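Local atomic coordinates of La-related protein 7 homolog (Schizosaccharomyces pombe, PDB entry 6TZN), a protein that binds the telomerase RNA ter1 and promotes its assembly with the catalytic subunit trt1 into the telomerase ribonucleoprotein, this piece being its C-terminal xRRM domain. Residues 10-15 with 114-119; 48-53 with 59-64. All blocks are in the same frame, centred on the assembly; numbering follows the deposited sequence.

Contact 1 of 2, residues 10-15 with 114-119; sequences KNLLTR and NYWRML
Leu-13 packs its isobutyl end against two aromatic rings of helix 109-119, Tyr-115 and Trp-116. A C-terminal helix lying across the sheet face is a hallmark of the xRRM. The two leucine methyls divide the work on the tyrosine. CD1 lies over one face of the ring at its inner end, 3.5 Å from CG of Tyr-115. It makes a CH-pi contact, 3.9 Å from the ring centroid and 28° off the normal. CD2 sits farther out, near CE1 and CZ. The tyrosine CG is anti to its backbone N (chi1 176°), and this swings the ring from the helix toward the sheet. Beyond the leucine, the Tyr-115 hydroxyl is hydrogen-bonded to the carboxylate of Asp-51, which helps fix the ring's direction.

Trp-116 takes a different torsion, with CG beside the backbone N (chi1 -67°), and its indole reaches over the start of strand 13-17. Leu-13 CD1 approaches NE1 of Trp-116 to 3.8 Å, obliquely to the ring. Leu-12 sends CD1 to the benzo part of the indole, 3.9 Å from CZ2 of Trp-116, the two side chains crossing at about a right angle. Phe-8 stacks on the same indole.

No direct hydrogen bond joins the segments. One water accepts from both, lying 3.0 Å from NE1 of Trp-116 and 3.2 Å from the backbone N of Leu-12. Between the two segments, the leucines hold the helix by apolar and CH-pi packing, while the water meets the indole N-H and the Leu-12 backbone N.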
ATOM      1  N   LYS A  10      17.147  -0.869   3.090  1.00 24.99           N
ATOM      2  CA  LYS A  10      16.628  -0.836   1.731  1.00 25.25           C
ATOM      3  C   LYS A  10      15.388  -1.709   1.591  1.00 22.95           C
ATOM      4  O   LYS A  10      15.170  -2.656   2.355  1.00 23.42           O
ATOM      5  CB  LYS A  10      17.696  -1.296   0.740  1.00 29.06           C
ATOM      6  CG  LYS A  10      18.947  -0.450   0.774  1.00 31.65           C
ATOM      7  N   ASN A  11      14.555  -1.355   0.611  1.00 21.08           N
ATOM      8  CA  ASN A  11      13.454  -2.197   0.152  1.00 20.74           C
ATOM      9  C   ASN A  11      12.304  -2.286   1.154  1.00 19.42           C
ATOM     10  O   ASN A  11      11.584  -3.284   1.198  1.00 19.72           O
ATOM     11  CB  ASN A  11      13.944  -3.571  -0.312  1.00 22.91           C
ATOM     12  CG  ASN A  11      14.997  -3.454  -1.385  1.00 26.18           C
ATOM     13  OD1 ASN A  11      14.855  -2.661  -2.319  1.00 28.34           O
ATOM     14  ND2 ASN A  11      16.072  -4.219  -1.253  1.00 30.11           N
ATOM     15  N   LEU A  12      12.074  -1.216   1.921  1.00 18.33           N
ATOM     16  CA  LEU A  12      10.978  -1.164   2.877  1.00 18.35           C
ATOM     17  C   LEU A  12       9.733  -0.475   2.337  1.00 17.47           C
ATOM     18  O   LEU A  12       8.670  -0.599   2.952  1.00 17.86           O
ATOM     19  CB  LEU A  12      11.406  -0.405   4.140  1.00 19.16           C
ATOM     20  CG  LEU A  12      12.480  -1.010   5.052  1.00 19.47           C
ATOM     21  CD1 LEU A  12      12.755  -0.062   6.222  1.00 21.56           C
ATOM     22  CD2 LEU A  12      12.042  -2.367   5.562  1.00 22.26           C
ATOM     23  N   LEU A  13       9.832   0.249   1.224  1.00 17.59           N
ATOM     24  CA  LEU A  13       8.818   1.227   0.836  1.00 16.68           C
ATOM     25  C   LEU A  13       8.019   0.734  -0.360  1.00 16.71           C
ATOM     26  O   LEU A  13       8.600   0.351  -1.381  1.00 18.85           O
ATOM     27  CB  LEU A  13       9.474   2.556   0.460  1.00 18.05           C
ATOM     28  CG  LEU A  13      10.466   3.167   1.442  1.00 18.83           C
ATOM     29  CD1 LEU A  13      11.074   4.421   0.829  1.00 20.61           C
ATOM     30  CD2 LEU A  13       9.783   3.484   2.772  1.00 21.62           C
ATOM     31  N   THR A  14       6.691   0.772  -0.252  1.00 16.21           N
ATOM     32  CA  THR A  14       5.817   0.481  -1.383  1.00 16.29           C
ATOM     33  C   THR A  14       4.881   1.655  -1.621  1.00 16.52           C
ATOM     34  O   THR A  14       4.249   2.155  -0.687  1.00 18.04           O
ATOM     35  CB  THR A  14       4.977  -0.791  -1.180  1.00 17.56           C
ATOM     36  OG1 THR A  14       4.057  -0.610  -0.094  1.00 17.32           O
ATOM     37  CG2 THR A  14       5.873  -1.998  -0.927  1.00 18.58           C
ATOM     38  N   ARG A  15       4.783   2.084  -2.869  1.00 16.88           N
ATOM     39  CA  ARG A  15       3.768   3.047  -3.254  1.00 17.42           C
ATOM     40  C   ARG A  15       2.500   2.284  -3.596  1.00 16.81           C
ATOM     41  O   ARG A  15       2.545   1.303  -4.346  1.00 19.29           O
ATOM     42  CB  ARG A  15       4.227   3.842  -4.471  1.00 20.99           C
ATOM     43  CG  ARG A  15       3.135   4.728  -5.049  1.00 26.34           C
ATOM     44  CD  ARG A  15       3.659   5.587  -6.175  1.00 32.78           C
ATOM     45  NE  ARG A  15       4.344   6.761  -5.651  1.00 41.32           N
ATOM     46  CZ  ARG A  15       5.660   6.924  -5.662  1.00 42.83           C
ATOM     47  NH1 ARG A  15       6.445   5.986  -6.177  1.00 43.68           N
ATOM     48  NH2 ARG A  15       6.191   8.029  -5.159  1.00 46.92           N
ATOM     49  N   ASN A 114      15.632   9.640  -1.610  1.00 27.03           N
ATOM     50  CA  ASN A 114      15.025  10.922  -1.277  1.00 30.18           C
ATOM     51  C   ASN A 114      13.957  10.790  -0.200  1.00 28.72           C
ATOM     52  O   ASN A 114      13.777  11.719   0.596  1.00 30.09           O
ATOM     53  CB  ASN A 114      14.456  11.588  -2.527  1.00 37.44           C
ATOM     54  CG  ASN A 114      14.473  13.099  -2.433  1.00 47.80           C
ATOM     55  OD1 ASN A 114      15.538  13.717  -2.406  1.00 54.45           O
ATOM     56  ND2 ASN A 114      13.293  13.705  -2.383  1.00 51.00           N
ATOM     57  N   TYR A 115      13.234   9.665  -0.159  1.00 26.31           N
ATOM     58  CA  TYR A 115      12.279   9.448   0.925  1.00 24.90           C
ATOM     59  C   TYR A 115      12.969   9.551   2.275  1.00 24.60           C
ATOM     60  O   TYR A 115      12.505  10.259   3.178  1.00 24.16           O
ATOM     61  CB  TYR A 115      11.609   8.078   0.780  1.00 22.07           C
ATOM     62  CG  TYR A 115      10.657   7.724   1.914  1.00 20.31           C
ATOM     63  CD1 TYR A 115      11.128   7.187   3.113  1.00 19.81           C
ATOM     64  CD2 TYR A 115       9.288   7.914   1.775  1.00 21.42           C
ATOM     65  CE1 TYR A 115      10.265   6.873   4.142  1.00 18.39           C
ATOM     66  CE2 TYR A 115       8.414   7.590   2.795  1.00 21.64           C
ATOM     67  CZ  TYR A 115       8.905   7.066   3.976  1.00 20.40           C
ATOM     68  OH  TYR A 115       8.037   6.730   4.997  1.00 22.61           O
ATOM     69  N   TRP A 116      14.085   8.839   2.432  1.00 23.31           N
ATOM     70  CA  TRP A 116      14.786   8.835   3.706  1.00 22.42           C
ATOM     71  C   TRP A 116      15.483  10.166   3.965  1.00 26.66           C
ATOM     72  O   TRP A 116      15.538  10.614   5.115  1.00 28.50           O
ATOM     73  CB  TRP A 116      15.742   7.639   3.766  1.00 22.23           C
ATOM     74  CG  TRP A 116      14.994   6.338   3.796  1.00 21.64           C
ATOM     75  CD1 TRP A 116      14.842   5.448   2.767  1.00 22.95           C
ATOM     76  CD2 TRP A 116      14.271   5.792   4.909  1.00 20.12           C
ATOM     77  NE1 TRP A 116      14.067   4.383   3.173  1.00 20.69           N
ATOM     78  CE2 TRP A 116      13.711   4.568   4.484  1.00 19.59           C
ATOM     79  CE3 TRP A 116      14.044   6.219   6.222  1.00 22.19           C
ATOM     80  CZ2 TRP A 116      12.938   3.768   5.325  1.00 21.81           C
ATOM     81  CZ3 TRP A 116      13.281   5.420   7.058  1.00 22.14           C
ATOM     82  CH2 TRP A 116      12.735   4.209   6.604  1.00 20.08           C
ATOM     83  N   ARG A 117      15.999  10.812   2.916  1.00 27.72           N
ATOM     84  CA  ARG A 117      16.592  12.137   3.068  1.00 31.53           C
ATOM     85  C   ARG A 117      15.555  13.152   3.532  1.00 30.95           C
ATOM     86  O   ARG A 117      15.823  13.953   4.435  1.00 33.76           O
ATOM     87  CB  ARG A 117      17.224  12.574   1.745  1.00 35.62           C
ATOM     88  CG  ARG A 117      17.819  13.974   1.750  1.00 42.21           C
ATOM     89  CD  ARG A 117      18.314  14.364   0.359  1.00 46.69           C
ATOM     90  NE  ARG A 117      19.294  13.414  -0.163  1.00 51.48           N
ATOM     91  CZ  ARG A 117      19.061  12.565  -1.162  1.00 53.70           C
ATOM     92  NH1 ARG A 117      17.879  12.549  -1.762  1.00 55.43           N
ATOM     93  NH2 ARG A 117      20.016  11.737  -1.566  1.00 54.59           N
ATOM     94  N   MET A 118      14.362  13.134   2.927  1.00 32.29           N
ATOM     95  CA  MET A 118      13.318  14.074   3.324  1.00 34.50           C
ATOM     96  C   MET A 118      12.776  13.762   4.712  1.00 29.00           C
ATOM     97  O   MET A 118      12.430  14.681   5.462  1.00 31.08           O
ATOM     98  CB  MET A 118      12.188  14.079   2.296  1.00 41.74           C
ATOM     99  CG  MET A 118      12.552  14.757   0.985  1.00 49.18           C
ATOM    100  SD  MET A 118      12.912  16.515   1.183  1.00 57.72           S
ATOM    101  CE  MET A 118      14.705  16.534   1.256  1.00 57.44           C
ATOM    102  N   LEU A 119      12.689  12.481   5.066  1.00 25.82           N
ATOM    103  CA  LEU A 119      12.281  12.122   6.418  1.00 25.77           C
ATOM    104  C   LEU A 119      13.239  12.704   7.451  1.00 30.70           C
ATOM    105  O   LEU A 119      12.810  13.147   8.521  1.00 28.90           O
ATOM    106  CB  LEU A 119      12.201  10.601   6.553  1.00 24.03           C
ATOM    107  CG  LEU A 119      11.650  10.090   7.889  1.00 22.76           C
ATOM    108  CD1 LEU A 119      10.183  10.452   8.045  1.00 23.85           C
ATOM    109  CD2 LEU A 119      11.859   8.578   7.994  1.00 25.16           C
TER
HETATM  110  O   HOH W   1      13.646   1.565   2.209  1.00 20.17           O

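Contact 2 of 2, residues 48-53 with 59-64; sequences MYIDYR and AIIRWK. With NO3 (nitrate ion), chain B.
Met-48 lays its thioether over one face of the Arg-62 guanidinium, with SD above the centre of the group and 3.9 Å from CZ of Arg-62. The two side chains run side by side. A bend at chi3 (-44°) sets CE over the guanidinium too, 3.3 Å from NH1 of Arg-62, where it also meets CG of Lys-64. Arg-62 is itself bent at chi2. Its NH1 donates to its neighbour's carbonyl, Trp-63 O, at 2.9 Å. NE and NH2 grip a nitrate, probably from the crystallisation liquor: NE of Arg-62 is 2.9 Å from O1 and NH2 is 3.0 Å from O3. The Tyr-49 ring lies obliquely beside the ion.

These strands form the antiparallel hairpin 47-51/58-63 of the RRM sheet, and Met-48 and Tyr-49 both face Arg-62 in a classic beta bulge. Tyr-49 and Arg-62 exchange backbone hydrogen bonds, as do Asp-51 and Ile-60; Asp-51 N reaches Ile-60 O at 2.8 Å. On the other face, CD1 of Ile-61 nestles against both CG1 and CG2 of Ile-50, at 3.9 Å from each. Helix 25-39 packs here, with His-29 on Ile-50 and Leu-32 on Ile-61. Farther along, the Tyr-52 ring touches the Ala-59 methyl, and the Tyr-52 hydroxyl is hydrogen-bonded to the backbone carbonyl of Glu-56.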
ATOM      1  N   MET A  48       4.324  -0.215   9.180  1.00 22.44           N
ATOM      2  CA  MET A  48       4.681   0.588  10.342  1.00 21.87           C
ATOM      3  C   MET A  48       4.204   2.024  10.189  1.00 21.20           C
ATOM      4  O   MET A  48       3.660   2.613  11.130  1.00 25.87           O
ATOM      5  CB  MET A  48       6.187   0.571  10.552  1.00 23.33           C
ATOM      6  CG  MET A  48       6.582   1.339  11.785  1.00 27.03           C
ATOM      7  SD  MET A  48       8.348   1.312  12.030  1.00 29.47           S
ATOM      8  CE  MET A  48       8.617  -0.400  11.678  1.00 22.93           C
ATOM      9  N   TYR A  49       4.419   2.613   9.019  1.00 19.04           N
ATOM     10  CA  TYR A  49       3.977   3.974   8.762  1.00 18.48           C
ATOM     11  C   TYR A  49       3.289   4.043   7.414  1.00 18.57           C
ATOM     12  O   TYR A  49       3.700   3.387   6.452  1.00 18.65           O
ATOM     13  CB  TYR A  49       5.149   4.959   8.822  1.00 18.87           C
ATOM     14  CG  TYR A  49       5.823   4.941  10.171  1.00 19.10           C
ATOM     15  CD1 TYR A  49       5.126   5.313  11.315  1.00 24.59           C
ATOM     16  CD2 TYR A  49       7.140   4.520  10.313  1.00 17.48           C
ATOM     17  CE1 TYR A  49       5.721   5.290  12.559  1.00 24.99           C
ATOM     18  CE2 TYR A  49       7.755   4.508  11.560  1.00 18.01           C
ATOM     19  CZ  TYR A  49       7.031   4.879  12.681  1.00 21.43           C
ATOM     20  OH  TYR A  49       7.607   4.865  13.930  1.00 20.22           O
ATOM     21  N   ILE A  50       2.223   4.824   7.363  1.00 18.54           N
ATOM     22  CA  ILE A  50       1.474   5.080   6.148  1.00 19.22           C
ATOM     23  C   ILE A  50       1.549   6.575   5.904  1.00 19.98           C
ATOM     24  O   ILE A  50       1.057   7.365   6.720  1.00 23.09           O
ATOM     25  CB  ILE A  50       0.019   4.613   6.290  1.00 20.20           C
ATOM     26  CG1 ILE A  50      -0.020   3.099   6.531  1.00 22.00           C
ATOM     27  CG2 ILE A  50      -0.803   5.014   5.067  1.00 22.33           C
ATOM     28  CD1 ILE A  50      -1.398   2.571   6.860  1.00 25.47           C
ATOM     29  N   ASP A  51       2.190   6.971   4.811  1.00 18.17           N
ATOM     30  CA  ASP A  51       2.253   8.378   4.431  1.00 20.44           C
ATOM     31  C   ASP A  51       1.124   8.627   3.441  1.00 19.46           C
ATOM     32  O   ASP A  51       1.158   8.138   2.305  1.00 19.46           O
ATOM     33  CB  ASP A  51       3.611   8.724   3.824  1.00 23.83           C
ATOM     34  CG  ASP A  51       4.781   8.498   4.789  1.00 30.27           C
ATOM     35  OD1 ASP A  51       4.578   8.324   6.015  1.00 29.98           O
ATOM     36  OD2 ASP A  51       5.926   8.503   4.307  1.00 31.66           O
ATOM     37  N   TYR A  52       0.106   9.363   3.874  1.00 19.64           N
ATOM     38  CA  TYR A  52      -1.067   9.579   3.044  1.00 19.19           C
ATOM     39  C   TYR A  52      -1.649  10.949   3.348  1.00 20.32           C
ATOM     40  O   TYR A  52      -1.774  11.325   4.514  1.00 21.42           O
ATOM     41  CB  TYR A  52      -2.140   8.504   3.273  1.00 19.86           C
ATOM     42  CG  TYR A  52      -3.385   8.789   2.480  1.00 17.84           C
ATOM     43  CD1 TYR A  52      -3.406   8.626   1.099  1.00 18.05           C
ATOM     44  CD2 TYR A  52      -4.525   9.285   3.101  1.00 19.06           C
ATOM     45  CE1 TYR A  52      -4.538   8.920   0.359  1.00 17.90           C
ATOM     46  CE2 TYR A  52      -5.662   9.576   2.371  1.00 19.07           C
ATOM     47  CZ  TYR A  52      -5.663   9.396   1.006  1.00 17.42           C
ATOM     48  OH  TYR A  52      -6.780   9.712   0.278  1.00 18.61           O
ATOM     49  N   ARG A  53      -2.006  11.676   2.292  1.00 20.48           N
ATOM     50  CA  ARG A  53      -2.633  12.986   2.399  1.00 20.77           C
ATOM     51  C   ARG A  53      -4.041  12.893   1.839  1.00 21.92           C
ATOM     52  O   ARG A  53      -4.237  12.382   0.733  1.00 20.60           O
ATOM     53  CB  ARG A  53      -1.848  14.032   1.606  1.00 25.55           C
ATOM     54  CG  ARG A  53      -2.399  15.433   1.763  1.00 31.27           C
ATOM     55  N   ALA A  59      -0.435   6.437  -1.692  1.00 17.38           N
ATOM     56  CA  ALA A  59       0.196   6.473  -0.382  1.00 16.87           C
ATOM     57  C   ALA A  59       1.551   5.793  -0.486  1.00 16.60           C
ATOM     58  O   ALA A  59       1.788   4.973  -1.377  1.00 18.24           O
ATOM     59  CB  ALA A  59      -0.657   5.754   0.671  1.00 16.99           C
ATOM     60  N   ILE A  60       2.445   6.123   0.441  1.00 15.77           N
ATOM     61  CA  ILE A  60       3.714   5.408   0.576  1.00 16.20           C
ATOM     62  C   ILE A  60       3.689   4.662   1.900  1.00 16.00           C
ATOM     63  O   ILE A  60       3.464   5.267   2.954  1.00 17.17           O
ATOM     64  CB  ILE A  60       4.929   6.345   0.494  1.00 19.09           C
ATOM     65  CG1 ILE A  60       4.995   7.007  -0.886  1.00 23.51           C
ATOM     66  CG2 ILE A  60       6.206   5.571   0.806  1.00 21.24           C
ATOM     67  CD1 ILE A  60       6.166   7.951  -1.062  1.00 26.86           C
ATOM     68  N   ILE A  61       3.902   3.349   1.844  1.00 16.09           N
ATOM     69  CA  ILE A  61       3.904   2.499   3.027  1.00 16.21           C
ATOM     70  C   ILE A  61       5.345   2.174   3.397  1.00 15.79           C
ATOM     71  O   ILE A  61       6.116   1.688   2.556  1.00 16.50           O
ATOM     72  CB  ILE A  61       3.114   1.198   2.782  1.00 17.12           C
ATOM     73  CG1 ILE A  61       1.797   1.465   2.035  1.00 19.37           C
ATOM     74  CG2 ILE A  61       2.885   0.471   4.108  1.00 19.33           C
ATOM     75  CD1 ILE A  61       0.857   2.433   2.742  1.00 19.80           C
ATOM     76  N   ARG A  62       5.713   2.432   4.651  1.00 15.52           N
ATOM     77  CA  ARG A  62       6.985   1.985   5.211  1.00 16.25           C
ATOM     78  C   ARG A  62       6.697   0.706   5.987  1.00 16.50           C
ATOM     79  O   ARG A  62       6.104   0.745   7.072  1.00 17.13           O
ATOM     80  CB  ARG A  62       7.596   3.065   6.110  1.00 18.11           C
ATOM     81  CG  ARG A  62       9.047   2.813   6.557  1.00 17.41           C
ATOM     82  CD  ARG A  62       9.139   1.828   7.722  1.00 17.87           C
ATOM     83  NE  ARG A  62      10.292   2.094   8.571  1.00 17.08           N
ATOM     84  CZ  ARG A  62      11.001   1.176   9.221  1.00 17.82           C
ATOM     85  NH1 ARG A  62      10.726  -0.119   9.095  1.00 19.09           N
ATOM     86  NH2 ARG A  62      12.007   1.564   9.996  1.00 18.37           N
ATOM     87  N   TRP A  63       7.120  -0.428   5.431  1.00 16.49           N
ATOM     88  CA  TRP A  63       6.880  -1.719   6.052  1.00 16.56           C
ATOM     89  C   TRP A  63       7.935  -1.996   7.112  1.00 16.04           C
ATOM     90  O   TRP A  63       9.020  -1.409   7.115  1.00 17.24           O
ATOM     91  CB  TRP A  63       6.894  -2.814   4.986  1.00 17.46           C
ATOM     92  CG  TRP A  63       5.717  -2.693   4.077  1.00 16.12           C
ATOM     93  CD1 TRP A  63       5.664  -2.036   2.873  1.00 17.17           C
ATOM     94  CD2 TRP A  63       4.407  -3.217   4.307  1.00 16.68           C
ATOM     95  NE1 TRP A  63       4.400  -2.138   2.336  1.00 17.70           N
ATOM     96  CE2 TRP A  63       3.605  -2.847   3.202  1.00 16.97           C
ATOM     97  CE3 TRP A  63       3.830  -3.961   5.342  1.00 19.17           C
ATOM     98  CZ2 TRP A  63       2.262  -3.206   3.103  1.00 17.08           C
ATOM     99  CZ3 TRP A  63       2.497  -4.316   5.244  1.00 21.45           C
ATOM    100  CH2 TRP A  63       1.725  -3.937   4.131  1.00 19.38           C
ATOM    101  N   LYS A  64       7.606  -2.910   8.028  1.00 18.01           N
ATOM    102  CA  LYS A  64       8.553  -3.239   9.089  1.00 18.68           C
ATOM    103  C   LYS A  64       9.833  -3.848   8.525  1.00 19.21           C
ATOM    104  O   LYS A  64      10.934  -3.524   8.989  1.00 21.54           O
ATOM    105  CB  LYS A  64       7.914  -4.159  10.130  1.00 21.06           C
ATOM    106  CG  LYS A  64       8.757  -4.334  11.384  1.00 24.51           C
ATOM    107  CD  LYS A  64       8.086  -5.257  12.387  1.00 27.44           C
ATOM    108  CE  LYS A  64       8.910  -5.371  13.658  1.00 33.88           C
ATOM    109  NZ  LYS A  64       8.261  -6.254  14.664  1.00 39.50           N
TER
HETATM  110  N   NO3 B 501      11.036   5.226  10.116  1.00 16.72           N
HETATM  111  O1  NO3 B 501      10.356   4.941   9.101  1.00 17.88           O
HETATM  112  O2  NO3 B 501      10.768   6.259  10.777  1.00 18.75           O
HETATM  113  O3  NO3 B 501      12.000   4.498  10.483  1.00 18.05           O

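Overall arrangement
Both contacts reach the same four-stranded sheet, in which strands 13-17 and 58-63 are neighbours. Contact 1 adds a helix to the sheet through side chains and one water. Contact 2 is a pairing within the sheet, held mainly by backbone hydrogen bonds. Each is partly buried: the touching leucines of contact 1 are buried, whereas contact 2 runs from buried Ala-59 and Ile-61 to exposed Met-48, Tyr-49 and Lys-64. Their centres are 9 Å apart, and contact 2 is nested in the loop closed by contact 1. Direct links join them: a probable hydrogen bond from Ile-61 N to Thr-14 O, the Tyr-115 to Asp-51 bond, and packing of Leu-12 on Arg-62 and of Tyr-115 on Ile-60.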